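Local coordinates for protein N-acetyl-beta-D glucosaminidase (Rhizomucor miehei CAU432, PDB 4ZM6) that probably hydrolyses terminal beta-N-acetylglucosamine residues with a glycoside hydrolase family 3 domain and carries a GCN5-related region for acetyl-CoA-dependent glucosamine N-acetylation, at residues Met100-Gly103 against Ala104-Ser107; Ala274-Thr278 against Val279-Lys283; Asp570-Asn573 against Leu574-Arg578. All blocks are in the same frame, centred on the assembly; numbering follows the deposited sequence.

Contact 1 of 3, residues Met100-Gly103 against Ala104-Ser107; sequences MALG and ALGS
Leu-105, whose CG swings round beside its own carbonyl carbon (chi1 -151°), meets Leu-102, whose CG instead stands beside its backbone N (chi1 -71°). These different first torsions bring one methyl of each residue together, with Leu-102 CD2 lying 4.3 Å from Leu-105 CD1. Among the side-chain carbons the pair touches through these methyls; Leu-105 CB also lies against the carbonyl oxygen of Leu-102. The last i to i+4 backbone bonds of helix 99-105 join the same residues and their neighbours. Ala-104 N donates to Met-100 O, Leu-105 N to Ala-101 O, and Gly-106 N to Leu-102 O at 2.8 Å. The middle donor lies in the plane of its acceptor carbonyl, whereas those before and after it are tilted from theirs. Gly-106 N donates the last of these bonds, and its residue then leaves the helix with positive phi, a conformation that favours glycine and ends the helix just before Ser-107. Ser-107 occupies the N-cap of helix 108-125, its OG bonded to Ala-110 N and also to Asp-633 of helix 627-642. Its side chain comes about 4 Å from that of Thr-629, an acetyl-CoA-binding residue. Leu-102 also packs against Met-161 and Gln-165 of helix 155-171. Main-chain bonds and aliphatic packing thus hold the helix end, while the single polar side chain, at the turn, ties the hydrolase domain to the acetyltransferase region.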
loop_
_atom_site.group_PDB
_atom_site.type_symbol
_atom_site.label_atom_id
_atom_site.label_comp_id
_atom_site.label_asym_id
_atom_site.label_seq_id
_atom_site.Cartn_x
_atom_site.Cartn_y
_atom_site.Cartn_z
ATOM N N MET A 100 -8.358 -16.909 -15.013
ATOM C CA MET A 100 -8.931 -17.291 -13.713
ATOM C C MET A 100 -8.381 -18.633 -13.220
ATOM O O MET A 100 -8.263 -18.853 -12.016
ATOM C CB MET A 100 -10.461 -17.327 -13.730
ATOM C CG MET A 100 -11.068 -17.333 -12.329
ATOM S SD MET A 100 -12.857 -17.079 -12.265
ATOM C CE MET A 100 -12.993 -15.402 -12.872
ATOM N N ALA A 101 -8.040 -19.526 -14.143
ATOM C CA ALA A 101 -7.376 -20.769 -13.770
ATOM C C ALA A 101 -6.135 -20.433 -12.956
ATOM O O ALA A 101 -5.988 -20.899 -11.826
ATOM C CB ALA A 101 -7.009 -21.578 -15.005
ATOM N N LEU A 102 -5.268 -19.597 -13.528
ATOM C CA LEU A 102 -4.057 -19.119 -12.849
ATOM C C LEU A 102 -4.367 -18.402 -11.529
ATOM O O LEU A 102 -3.652 -18.585 -10.541
ATOM C CB LEU A 102 -3.250 -18.186 -13.765
ATOM C CG LEU A 102 -2.538 -18.839 -14.951
ATOM C CD1 LEU A 102 -2.081 -17.795 -15.959
ATOM C CD2 LEU A 102 -1.364 -19.687 -14.477
ATOM N N GLY A 103 -5.418 -17.586 -11.515
ATOM C CA GLY A 103 -5.845 -16.919 -10.287
ATOM C C GLY A 103 -6.162 -17.910 -9.181
ATOM O O GLY A 103 -5.728 -17.750 -8.039
ATOM N N ALA A 104 -6.920 -18.942 -9.533
ATOM C CA ALA A 104 -7.263 -20.013 -8.601
ATOM C C ALA A 104 -6.019 -20.773 -8.151
ATOM O O ALA A 104 -5.907 -21.159 -6.986
ATOM C CB ALA A 104 -8.256 -20.971 -9.248
ATOM N N LEU A 105 -5.105 -20.986 -9.098
ATOM C CA LEU A 105 -3.799 -21.603 -8.841
ATOM C C LEU A 105 -3.010 -20.790 -7.810
ATOM O O LEU A 105 -2.449 -21.343 -6.862
ATOM C CB LEU A 105 -3.003 -21.713 -10.149
ATOM C CG LEU A 105 -1.998 -22.860 -10.275
ATOM C CD1 LEU A 105 -1.463 -22.910 -11.699
ATOM C CD2 LEU A 105 -0.860 -22.735 -9.271
ATOM N N GLY A 106 -2.969 -19.478 -8.019
ATOM C CA GLY A 106 -2.480 -18.532 -7.017
ATOM C C GLY A 106 -0.980 -18.290 -6.973
ATOM O O GLY A 106 -0.466 -17.830 -5.955
ATOM N N SER A 107 -0.280 -18.585 -8.065
ATOM C CA SER A 107 1.158 -18.374 -8.138
ATOM C C SER A 107 1.516 -17.480 -9.309
ATOM O O SER A 107 1.392 -17.882 -10.463
ATOM C CB SER A 107 1.893 -19.710 -8.276
ATOM O OG SER A 107 3.255 -19.513 -8.641
#

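Contact 2 of 3, residues Ala274-Thr278 against Val279-Lys283; sequences AVKET and VGTPK
The peptide carbonyl of Val-275 receives Val-279 N on one of its faces: the donor stands 46° out of the carbonyl plane, away from the lone-pair directions. Val-279 N reaches Val-275 O at 3.2 Å, with a C=O...N angle of 134°. Thr-278 OG1 lies off that same face, 3.2 Å from Val-275 O, in a weak contact whose proton could also go to Ala-274 O. An apolar group joins them: Val-279 CG2 comes within 3.6 Å of Thr-278 OG1 where the two side chains cross obliquely.

This is the link between two helices, 273-276 and 281-291; it lies in the helical connection between strands 264-267 and 296-298, consistent with the beta-alpha repeats of a TIM barrel in glycoside hydrolase family 3. The chain is extended at Val-279 and Gly-280, and the bond from Val-279 N is a backbone hydrogen bond joining the two halves.

Beyond it the contact becomes aliphatic. Lys-276 and Thr-281 run side by side and point the same way, Thr-281 CG2 resting 3.5 Å from both Lys-276 CB and Lys-276 CG. Lys-276 CG sits opposite its own backbone N (chi1 -178°), which lays the start of the chain along the threonine methyl. Farther out the lysine bends, and its NZ makes a long, weak ion pair with Asp-273. Thr-281 also packs on Phe-304 of helix 304-318, and Pro-282 continues that interface against Phe-304, Asp-307 and Val-311.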
loop_
_atom_site.group_PDB
_atom_site.type_symbol
_atom_site.label_atom_id
_atom_site.label_comp_id
_atom_site.label_asym_id
_atom_site.label_seq_id
_atom_site.Cartn_x
_atom_site.Cartn_y
_atom_site.Cartn_z
ATOM N N ALA A 274 -20.556 -2.184 -30.098
ATOM C CA ALA A 274 -20.432 -1.065 -29.162
ATOM C C ALA A 274 -19.907 0.223 -29.810
ATOM O O ALA A 274 -20.201 1.313 -29.327
ATOM C CB ALA A 274 -19.547 -1.464 -27.989
ATOM N N VAL A 275 -19.123 0.099 -30.878
ATOM C CA VAL A 275 -18.666 1.272 -31.627
ATOM C C VAL A 275 -19.163 1.305 -33.074
ATOM O O VAL A 275 -19.192 2.376 -33.679
ATOM C CB VAL A 275 -17.127 1.387 -31.622
ATOM C CG1 VAL A 275 -16.519 0.579 -32.754
ATOM C CG2 VAL A 275 -16.691 2.842 -31.734
ATOM N N LYS A 276 -19.524 0.152 -33.638
ATOM C CA LYS A 276 -20.054 0.101 -35.007
ATOM C C LYS A 276 -21.513 0.562 -35.061
ATOM O O LYS A 276 -21.945 1.140 -36.062
ATOM C CB LYS A 276 -19.929 -1.313 -35.588
ATOM C CG LYS A 276 -20.421 -1.452 -37.030
ATOM C CD LYS A 276 -20.244 -2.862 -37.577
ATOM C CE LYS A 276 -21.146 -3.860 -36.861
ATOM N NZ LYS A 276 -21.138 -5.196 -37.513
ATOM N N GLU A 277 -22.265 0.299 -33.991
ATOM C CA GLU A 277 -23.677 0.683 -33.913
ATOM C C GLU A 277 -23.905 2.000 -33.153
ATOM O O GLU A 277 -25.053 2.379 -32.917
ATOM C CB GLU A 277 -24.507 -0.438 -33.272
ATOM C CG GLU A 277 -24.243 -1.840 -33.815
ATOM C CD GLU A 277 -24.520 -1.980 -35.305
ATOM O OE1 GLU A 277 -25.542 -2.599 -35.672
ATOM O OE2 GLU A 277 -23.716 -1.476 -36.114
ATOM N N THR A 278 -22.824 2.677 -32.759
ATOM C CA THR A 278 -22.902 4.044 -32.227
ATOM C C THR A 278 -22.461 5.038 -33.292
ATOM O O THR A 278 -23.110 6.061 -33.499
ATOM C CB THR A 278 -22.027 4.243 -30.972
ATOM O OG1 THR A 278 -20.651 3.991 -31.289
ATOM C CG2 THR A 278 -22.481 3.328 -29.839
ATOM N N VAL A 279 -21.336 4.746 -33.940
ATOM C CA VAL A 279 -20.892 5.499 -35.111
ATOM C C VAL A 279 -20.312 4.516 -36.125
ATOM O O VAL A 279 -20.222 3.316 -35.862
ATOM C CB VAL A 279 -19.819 6.560 -34.764
ATOM C CG1 VAL A 279 -20.123 7.871 -35.479
ATOM C CG2 VAL A 279 -19.730 6.801 -33.260
ATOM N N GLY A 280 -19.928 5.018 -37.294
ATOM C CA GLY A 280 -19.254 4.182 -38.279
ATOM C C GLY A 280 -17.915 3.723 -37.737
ATOM O O GLY A 280 -17.271 4.445 -36.975
ATOM N N THR A 281 -17.492 2.523 -38.121
ATOM C CA THR A 281 -16.166 2.040 -37.740
ATOM C C THR A 281 -15.056 2.838 -38.451
ATOM O O THR A 281 -13.960 2.967 -37.907
ATOM C CB THR A 281 -15.981 0.523 -37.980
ATOM O OG1 THR A 281 -15.744 0.271 -39.366
ATOM C CG2 THR A 281 -17.203 -0.260 -37.532
ATOM N N PRO A 282 -15.331 3.370 -39.665
ATOM C CA PRO A 282 -14.373 4.321 -40.247
ATOM C C PRO A 282 -14.377 5.670 -39.526
ATOM O O PRO A 282 -13.337 6.323 -39.431
ATOM C CB PRO A 282 -14.867 4.489 -41.694
ATOM C CG PRO A 282 -15.748 3.314 -41.948
ATOM C CD PRO A 282 -16.394 3.032 -40.629
ATOM N N LYS A 283 -15.550 6.079 -39.044
ATOM C CA LYS A 283 -15.695 7.289 -38.232
ATOM C C LYS A 283 -15.108 7.071 -36.833
ATOM O O LYS A 283 -14.454 7.960 -36.277
ATOM C CB LYS A 283 -17.180 7.678 -38.142
ATOM C CG LYS A 283 -17.479 8.984 -37.414
ATOM C CD LYS A 283 -16.930 10.199 -38.144
ATOM C CE LYS A 283 -17.326 11.484 -37.434
ATOM N NZ LYS A 283 -16.865 12.698 -38.162
#

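Contact 3 of 3, residues Asp570-Asn573 against Leu574-Arg578; sequences DKIN and LGLQR
Asn-573 and Gln-577 meet one helical turn apart through the amide of Asn-573 and the CG methylene of Gln-577. Asn-573 has its CG opposite the backbone N (chi1 -172°), which sets the amide out from the helix, beside its own carbonyl carbon. Chi1 (-60°) leans Gln-577 CG back to 3.3 Å from Asn-573 OD1; the bend at chi2 then turns its amide beside that of Asn-573. Gln-577 CG also lies 3.1 Å from Asn-573 O, so the methylene faces both oxygens of the asparagine. The two amide planes are turned only 18° from each other, but Asn-573 OD1 and Gln-577 OE1, two acceptors, approach to 3.5 Å, so the amides are not hydrogen-bonded as modelled. On another side of the helix, Ile-572 and Leu-576 lie side by side and point the same way, with Ile-572 CG2 3.8 Å from Leu-576 CD1. Leu-576 extends this apolar patch to Phe-597 and Ala-599 of strand 594-605, and Ile-572 to Thr-554 and Trp-557 of helix 546-561. Four consecutive i to i+4 bonds underlie these pairs, among them Gln-577 N to Asn-573 O at 2.7 Å. Helix 569-577 follows strand 540-543 and helix 546-561 and leads into strand 585-588, the order of the first elements in the GNAT fold; here the side chain of Leu-576 lies about 10 Å from the bound acetyl-CoA.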
loop_
_atom_site.group_PDB
_atom_site.type_symbol
_atom_site.label_atom_id
_atom_site.label_comp_id
_atom_site.label_asym_id
_atom_site.label_seq_id
_atom_site.Cartn_x
_atom_site.Cartn_y
_atom_site.Cartn_z
ATOM N N ASP A 570 23.012 -14.362 16.566
ATOM C CA ASP A 570 23.582 -13.060 16.207
ATOM C C ASP A 570 24.146 -13.028 14.785
ATOM O O ASP A 570 24.114 -11.982 14.131
ATOM C CB ASP A 570 24.623 -12.589 17.237
ATOM C CG ASP A 570 25.793 -13.543 17.383
ATOM O OD1 ASP A 570 25.578 -14.679 17.866
ATOM O OD2 ASP A 570 26.928 -13.147 17.032
ATOM N N LYS A 571 24.640 -14.162 14.296
ATOM C CA LYS A 571 25.104 -14.242 12.903
ATOM C C LYS A 571 23.936 -14.133 11.921
ATOM O O LYS A 571 24.004 -13.413 10.923
ATOM C CB LYS A 571 25.886 -15.534 12.663
ATOM C CG LYS A 571 27.177 -15.630 13.464
ATOM C CD LYS A 571 28.171 -14.536 13.085
ATOM C CE LYS A 571 29.203 -14.313 14.173
ATOM N NZ LYS A 571 30.133 -13.212 13.805
ATOM N N ILE A 572 22.858 -14.842 12.221
ATOM C CA ILE A 572 21.638 -14.737 11.437
ATOM C C ILE A 572 21.200 -13.272 11.411
ATOM O O ILE A 572 20.963 -12.707 10.344
ATOM C CB ILE A 572 20.524 -15.661 11.995
ATOM C CG1 ILE A 572 20.895 -17.133 11.752
ATOM C CG2 ILE A 572 19.172 -15.358 11.356
ATOM C CD1 ILE A 572 20.088 -18.125 12.565
ATOM N N ASN A 573 21.130 -12.658 12.587
ATOM C CA ASN A 573 20.721 -11.257 12.704
ATOM C C ASN A 573 21.632 -10.324 11.906
ATOM O O ASN A 573 21.165 -9.394 11.248
ATOM C CB ASN A 573 20.687 -10.839 14.175
ATOM C CG ASN A 573 20.092 -9.461 14.377
ATOM O OD1 ASN A 573 18.890 -9.255 14.201
ATOM N ND2 ASN A 573 20.931 -8.507 14.756
ATOM N N LEU A 574 22.934 -10.582 11.953
ATOM C CA LEU A 574 23.884 -9.810 11.166
ATOM C C LEU A 574 23.570 -9.921 9.669
ATOM O O LEU A 574 23.393 -8.901 8.990
ATOM C CB LEU A 574 25.312 -10.288 11.451
ATOM C CG LEU A 574 26.443 -9.599 10.685
ATOM C CD1 LEU A 574 26.571 -8.135 11.084
ATOM C CD2 LEU A 574 27.749 -10.338 10.920
ATOM N N GLY A 575 23.505 -11.162 9.172
ATOM C CA GLY A 575 23.146 -11.435 7.784
ATOM C C GLY A 575 21.925 -10.624 7.405
ATOM O O GLY A 575 21.939 -9.901 6.407
ATOM N N LEU A 576 20.884 -10.698 8.235
ATOM C CA LEU A 576 19.581 -10.109 7.901
ATOM C C LEU A 576 19.510 -8.591 8.052
ATOM O O LEU A 576 19.004 -7.903 7.159
ATOM C CB LEU A 576 18.470 -10.766 8.718
ATOM C CG LEU A 576 18.292 -12.268 8.470
ATOM C CD1 LEU A 576 17.211 -12.836 9.377
ATOM C CD2 LEU A 576 17.979 -12.560 7.007
ATOM N N GLN A 577 20.018 -8.060 9.160
ATOM C CA GLN A 577 19.912 -6.620 9.407
ATOM C C GLN A 577 20.776 -5.771 8.461
ATOM O O GLN A 577 20.415 -4.640 8.163
ATOM C CB GLN A 577 20.221 -6.292 10.871
ATOM C CG GLN A 577 19.301 -6.966 11.890
ATOM C CD GLN A 577 17.838 -6.981 11.475
ATOM O OE1 GLN A 577 17.209 -8.048 11.389
ATOM N NE2 GLN A 577 17.289 -5.803 11.209
ATOM N N ARG A 578 21.885 -6.324 7.972
ATOM C CA ARG A 578 22.802 -5.591 7.088
ATOM C C ARG A 578 22.412 -5.628 5.601
ATOM O O ARG A 578 23.022 -4.935 4.779
ATOM C CB ARG A 578 24.231 -6.130 7.238
ATOM C CG ARG A 578 24.859 -5.919 8.606
ATOM C CD ARG A 578 25.179 -4.457 8.910
ATOM N NE ARG A 578 26.165 -3.858 7.999
ATOM C CZ ARG A 578 26.790 -2.695 8.212
ATOM N NH1 ARG A 578 26.565 -1.982 9.312
ATOM N NH2 ARG A 578 27.661 -2.235 7.325
#

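Contacts 1 and 2 both belong to the glycoside hydrolase family 3 domain, whereas contact 3 lies in the acetyltransferase region; contacts 2 and 3 sit on opposite sides of the chain's centre, their centres about 63 Å apart. Contact 1 is buried near that centre, facing the acetyl-CoA-binding part. The other two are partly buried. Contacts 1 and 3 each lie along one helix, held by regular i to i+4 bonds, but contact 1 follows its helix to a glycine end while contact 3 remains largely helical and adds an amide pair on its partly exposed flank. Contact 2 instead bridges two helices, with one backbone bond whose donor stands well out of the carbonyl plane and a lysine-threonine contact.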